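Local structure of cytolethal distending toxin subunit A (Haemophilus ducreyi, 1SR4) at residues R79-Q91 with V168-V180. The protein is a lectin-like subunit of a bacterial genotoxin that, together with CdtC, probably forms the heterodimer required to deliver CdtB to host cells. Sequence-based numbering, arbitrary orientation.
Sequences RNWLWAYPNIYSQ and VSTTFYSTVTLSV
L82 O has two waters within hydrogen-bonding distance, and both continue to V176: one lies 2.8 Å from L82 O and accepts from V176 N, the other lies between two carbonyl oxygens, 3.0 Å from L82 O and 2.8 Å from V176 O. Two residues further along, the backbones meet directly. S174 N binds A84 O at 2.9 Å, in the carbonyl plane, and A84 N returns a weak bond to S174 O, making a single antiparallel bridge; the N-to-C directions of strands 82-86 and 176-179 differ by 119°. V176 CG2 packs on A84 CB.

Around the bridge, W83, Y85 and Y173 form an aromatic cluster; W83 and Y85 belong to the region inferred to bind target cells. Y173, with CG between its backbone N and carbonyl carbon (chi1 55°), lies alongside both W83 and Y85. Its CB sits over the centre of the Y85 face, 3.8 Å from the centroid, while Y173 CD1 comes to 3.6 Å from W83 CE3 with the ring planes oblique. F172 turns its ring edge toward the Y89 face.

S174 OG is held by N166 and N67. Within this beta-trefoil, strand 82-86 pairs antiparallel with 69-73, and 176-179 with 162-165, so the contact joins two hairpins.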
# COMPACT_ATOMS: atom_id res chain seq x y z
N ARG A 79 -0.82 -26.77 16.97
CA ARG A 79 -2.24 -26.95 17.24
C ARG A 79 -2.80 -26.27 18.48
O ARG A 79 -3.96 -26.46 18.84
CB ARG A 79 -2.64 -28.44 17.21
CG ARG A 79 -2.45 -29.06 15.82
CD ARG A 79 -3.16 -30.40 15.63
NE ARG A 79 -4.62 -30.28 15.56
CZ ARG A 79 -5.30 -29.84 14.49
NH1 ARG A 79 -4.68 -29.48 13.38
NH2 ARG A 79 -6.63 -29.77 14.54
N ASN A 80 -1.98 -25.44 19.13
CA ASN A 80 -2.47 -24.71 20.29
C ASN A 80 -3.17 -23.45 19.79
O ASN A 80 -2.89 -22.98 18.68
CB ASN A 80 -1.30 -24.33 21.20
CG ASN A 80 -0.97 -25.42 22.18
OD1 ASN A 80 -1.73 -25.67 23.11
ND2 ASN A 80 0.16 -26.08 21.97
N TRP A 81 -4.06 -22.92 20.61
CA TRP A 81 -4.82 -21.73 20.26
C TRP A 81 -3.97 -20.48 20.15
O TRP A 81 -2.98 -20.31 20.87
CB TRP A 81 -5.91 -21.43 21.30
CG TRP A 81 -6.97 -22.45 21.52
CD1 TRP A 81 -7.18 -23.18 22.66
CD2 TRP A 81 -8.02 -22.82 20.61
NE1 TRP A 81 -8.30 -23.97 22.52
CE2 TRP A 81 -8.84 -23.76 21.27
CE3 TRP A 81 -8.35 -22.43 19.30
CZ2 TRP A 81 -9.97 -24.33 20.67
CZ3 TRP A 81 -9.48 -22.99 18.70
CH2 TRP A 81 -10.28 -23.93 19.39
N LEU A 82 -4.40 -19.59 19.27
CA LEU A 82 -3.76 -18.30 19.07
C LEU A 82 -4.55 -17.35 19.96
O LEU A 82 -5.73 -17.59 20.23
CB LEU A 82 -3.91 -17.86 17.61
CG LEU A 82 -2.72 -18.02 16.65
CD1 LEU A 82 -1.95 -19.31 16.90
CD2 LEU A 82 -3.24 -17.92 15.23
N TRP A 83 -3.90 -16.27 20.38
CA TRP A 83 -4.51 -15.25 21.22
C TRP A 83 -4.05 -13.90 20.65
O TRP A 83 -3.38 -13.86 19.62
CB TRP A 83 -3.99 -15.38 22.66
CG TRP A 83 -4.36 -16.68 23.29
CD1 TRP A 83 -3.73 -17.88 23.16
CD2 TRP A 83 -5.53 -16.92 24.08
NE1 TRP A 83 -4.44 -18.86 23.82
CE2 TRP A 83 -5.55 -18.30 24.39
CE3 TRP A 83 -6.57 -16.10 24.56
CZ2 TRP A 83 -6.58 -18.88 25.16
CZ3 TRP A 83 -7.59 -16.68 25.32
CH2 TRP A 83 -7.59 -18.06 25.60
N ALA A 84 -4.41 -12.81 21.31
CA ALA A 84 -3.95 -11.50 20.88
C ALA A 84 -3.47 -10.72 22.12
O ALA A 84 -4.25 -10.44 23.04
CB ALA A 84 -5.05 -10.76 20.18
N TYR A 85 -2.17 -10.41 22.12
CA TYR A 85 -1.52 -9.66 23.19
C TYR A 85 -0.87 -8.42 22.61
O TYR A 85 -0.29 -8.49 21.52
CB TYR A 85 -0.36 -10.45 23.82
CG TYR A 85 -0.69 -11.56 24.78
CD1 TYR A 85 -0.41 -11.42 26.15
CD2 TYR A 85 -1.19 -12.79 24.33
CE1 TYR A 85 -0.61 -12.49 27.03
CE2 TYR A 85 -1.40 -13.84 25.20
CZ TYR A 85 -1.10 -13.69 26.54
OH TYR A 85 -1.27 -14.75 27.39
N PRO A 86 -0.97 -7.28 23.30
CA PRO A 86 -0.31 -6.10 22.74
C PRO A 86 1.20 -6.29 23.00
O PRO A 86 1.61 -7.04 23.90
CB PRO A 86 -0.89 -4.95 23.56
CG PRO A 86 -1.19 -5.59 24.89
CD PRO A 86 -1.79 -6.93 24.47
N ASN A 87 2.02 -5.61 22.22
CA ASN A 87 3.46 -5.70 22.42
C ASN A 87 3.86 -5.40 23.88
O ASN A 87 4.71 -6.08 24.47
CB ASN A 87 4.19 -4.68 21.53
CG ASN A 87 5.66 -4.52 21.93
OD1 ASN A 87 6.45 -5.44 21.73
ND2 ASN A 87 6.02 -3.37 22.52
N ILE A 88 3.23 -4.38 24.46
CA ILE A 88 3.61 -3.97 25.81
C ILE A 88 3.42 -5.05 26.86
O ILE A 88 4.09 -5.01 27.89
CB ILE A 88 2.88 -2.66 26.23
CG1 ILE A 88 3.56 -2.04 27.45
CG2 ILE A 88 1.40 -2.94 26.52
CD1 ILE A 88 4.91 -1.51 27.18
N TYR A 89 2.57 -6.04 26.60
CA TYR A 89 2.37 -7.12 27.58
C TYR A 89 2.98 -8.43 27.09
O TYR A 89 2.75 -9.48 27.71
CB TYR A 89 0.88 -7.38 27.83
CG TYR A 89 0.09 -6.22 28.41
CD1 TYR A 89 0.70 -5.27 29.22
CD2 TYR A 89 -1.28 -6.10 28.16
CE1 TYR A 89 -0.03 -4.22 29.77
CE2 TYR A 89 -2.01 -5.07 28.70
CZ TYR A 89 -1.39 -4.13 29.50
OH TYR A 89 -2.14 -3.10 30.03
N SER A 90 3.75 -8.39 26.01
CA SER A 90 4.33 -9.60 25.44
C SER A 90 5.76 -9.47 24.91
O SER A 90 6.15 -10.19 23.99
CB SER A 90 3.42 -10.09 24.30
OG SER A 90 3.29 -9.06 23.30
N GLN A 91 6.54 -8.55 25.46
CA GLN A 91 7.91 -8.38 24.97
C GLN A 91 8.73 -9.66 24.97
O GLN A 91 9.57 -9.87 24.09
CB GLN A 91 8.64 -7.31 25.79
CG GLN A 91 8.00 -5.95 25.70
CD GLN A 91 7.14 -5.66 26.89
OE1 GLN A 91 6.44 -6.56 27.42
NE2 GLN A 91 7.16 -4.41 27.34
N VAL A 168 -11.95 -4.79 24.87
CA VAL A 168 -11.82 -4.59 26.31
C VAL A 168 -11.53 -5.91 27.02
O VAL A 168 -12.19 -6.93 26.78
CB VAL A 168 -13.11 -3.95 26.91
CG1 VAL A 168 -13.03 -3.91 28.43
CG2 VAL A 168 -13.27 -2.53 26.38
N SER A 169 -10.52 -5.89 27.89
CA SER A 169 -10.17 -7.10 28.62
C SER A 169 -9.67 -6.81 30.04
O SER A 169 -8.97 -5.82 30.27
CB SER A 169 -9.10 -7.89 27.87
OG SER A 169 -8.81 -9.08 28.57
N THR A 170 -10.02 -7.69 30.97
CA THR A 170 -9.57 -7.54 32.34
C THR A 170 -8.21 -8.23 32.48
O THR A 170 -7.62 -8.27 33.56
CB THR A 170 -10.56 -8.17 33.36
OG1 THR A 170 -10.84 -9.52 32.98
CG2 THR A 170 -11.84 -7.37 33.42
N THR A 171 -7.73 -8.80 31.38
CA THR A 171 -6.44 -9.46 31.43
C THR A 171 -5.54 -8.94 30.30
O THR A 171 -5.92 -8.02 29.58
CB THR A 171 -6.58 -10.98 31.33
OG1 THR A 171 -5.32 -11.58 31.70
CG2 THR A 171 -6.96 -11.39 29.92
N PHE A 172 -4.35 -9.52 30.18
CA PHE A 172 -3.34 -9.13 29.19
C PHE A 172 -3.72 -9.31 27.73
O PHE A 172 -3.12 -8.70 26.85
CB PHE A 172 -2.06 -9.96 29.36
CG PHE A 172 -1.56 -10.06 30.76
CD1 PHE A 172 -1.03 -8.96 31.41
CD2 PHE A 172 -1.62 -11.28 31.43
CE1 PHE A 172 -0.55 -9.07 32.71
CE2 PHE A 172 -1.15 -11.40 32.73
CZ PHE A 172 -0.62 -10.29 33.37
N TYR A 173 -4.69 -10.17 27.49
CA TYR A 173 -5.06 -10.52 26.13
C TYR A 173 -6.51 -10.45 25.77
O TYR A 173 -7.41 -10.45 26.64
CB TYR A 173 -4.61 -11.95 25.90
CG TYR A 173 -5.20 -12.88 26.96
CD1 TYR A 173 -6.51 -13.37 26.84
CD2 TYR A 173 -4.46 -13.22 28.09
CE1 TYR A 173 -7.06 -14.19 27.85
CE2 TYR A 173 -5.00 -14.03 29.10
CZ TYR A 173 -6.30 -14.51 28.97
OH TYR A 173 -6.80 -15.34 29.95
N SER A 174 -6.73 -10.47 24.46
CA SER A 174 -8.06 -10.51 23.89
C SER A 174 -8.20 -11.98 23.49
O SER A 174 -7.23 -12.61 23.07
CB SER A 174 -8.16 -9.62 22.65
OG SER A 174 -8.30 -8.26 23.02
N THR A 175 -9.40 -12.52 23.66
CA THR A 175 -9.69 -13.90 23.29
C THR A 175 -10.09 -13.86 21.83
O THR A 175 -10.92 -13.03 21.44
CB THR A 175 -10.85 -14.45 24.15
OG1 THR A 175 -10.49 -14.29 25.53
CG2 THR A 175 -11.12 -15.93 23.87
N VAL A 176 -9.51 -14.74 21.03
CA VAL A 176 -9.77 -14.76 19.59
C VAL A 176 -10.70 -15.91 19.19
O VAL A 176 -10.41 -17.07 19.44
CB VAL A 176 -8.44 -14.87 18.83
CG1 VAL A 176 -8.68 -14.83 17.32
CG2 VAL A 176 -7.49 -13.73 19.26
N THR A 177 -11.81 -15.57 18.54
CA THR A 177 -12.77 -16.59 18.15
C THR A 177 -13.19 -16.37 16.71
O THR A 177 -12.73 -15.44 16.05
CB THR A 177 -14.04 -16.50 19.03
OG1 THR A 177 -14.61 -15.19 18.91
CG2 THR A 177 -13.71 -16.75 20.50
N LEU A 178 -14.07 -17.25 16.23
CA LEU A 178 -14.63 -17.14 14.89
C LEU A 178 -16.14 -17.02 15.06
O LEU A 178 -16.74 -17.79 15.82
CB LEU A 178 -14.31 -18.39 14.07
CG LEU A 178 -12.85 -18.53 13.64
CD1 LEU A 178 -12.66 -19.86 12.91
CD2 LEU A 178 -12.50 -17.35 12.72
N SER A 179 -16.76 -16.04 14.41
CA SER A 179 -18.21 -15.90 14.51
C SER A 179 -18.77 -15.25 13.25
O SER A 179 -18.01 -14.89 12.34
CB SER A 179 -18.61 -15.09 15.76
OG SER A 179 -18.06 -13.79 15.73
N VAL A 180 -20.08 -15.10 13.18
CA VAL A 180 -20.71 -14.53 12.00
C VAL A 180 -20.07 -13.19 11.64
O VAL A 180 -19.82 -12.34 12.50
CB VAL A 180 -22.25 -14.39 12.20
CG1 VAL A 180 -22.55 -13.43 13.35
CG2 VAL A 180 -22.90 -13.91 10.92
O HOH W 1 -8.17 -18.56 18.75
O HOH W 2 -7.91 -17.02 21.86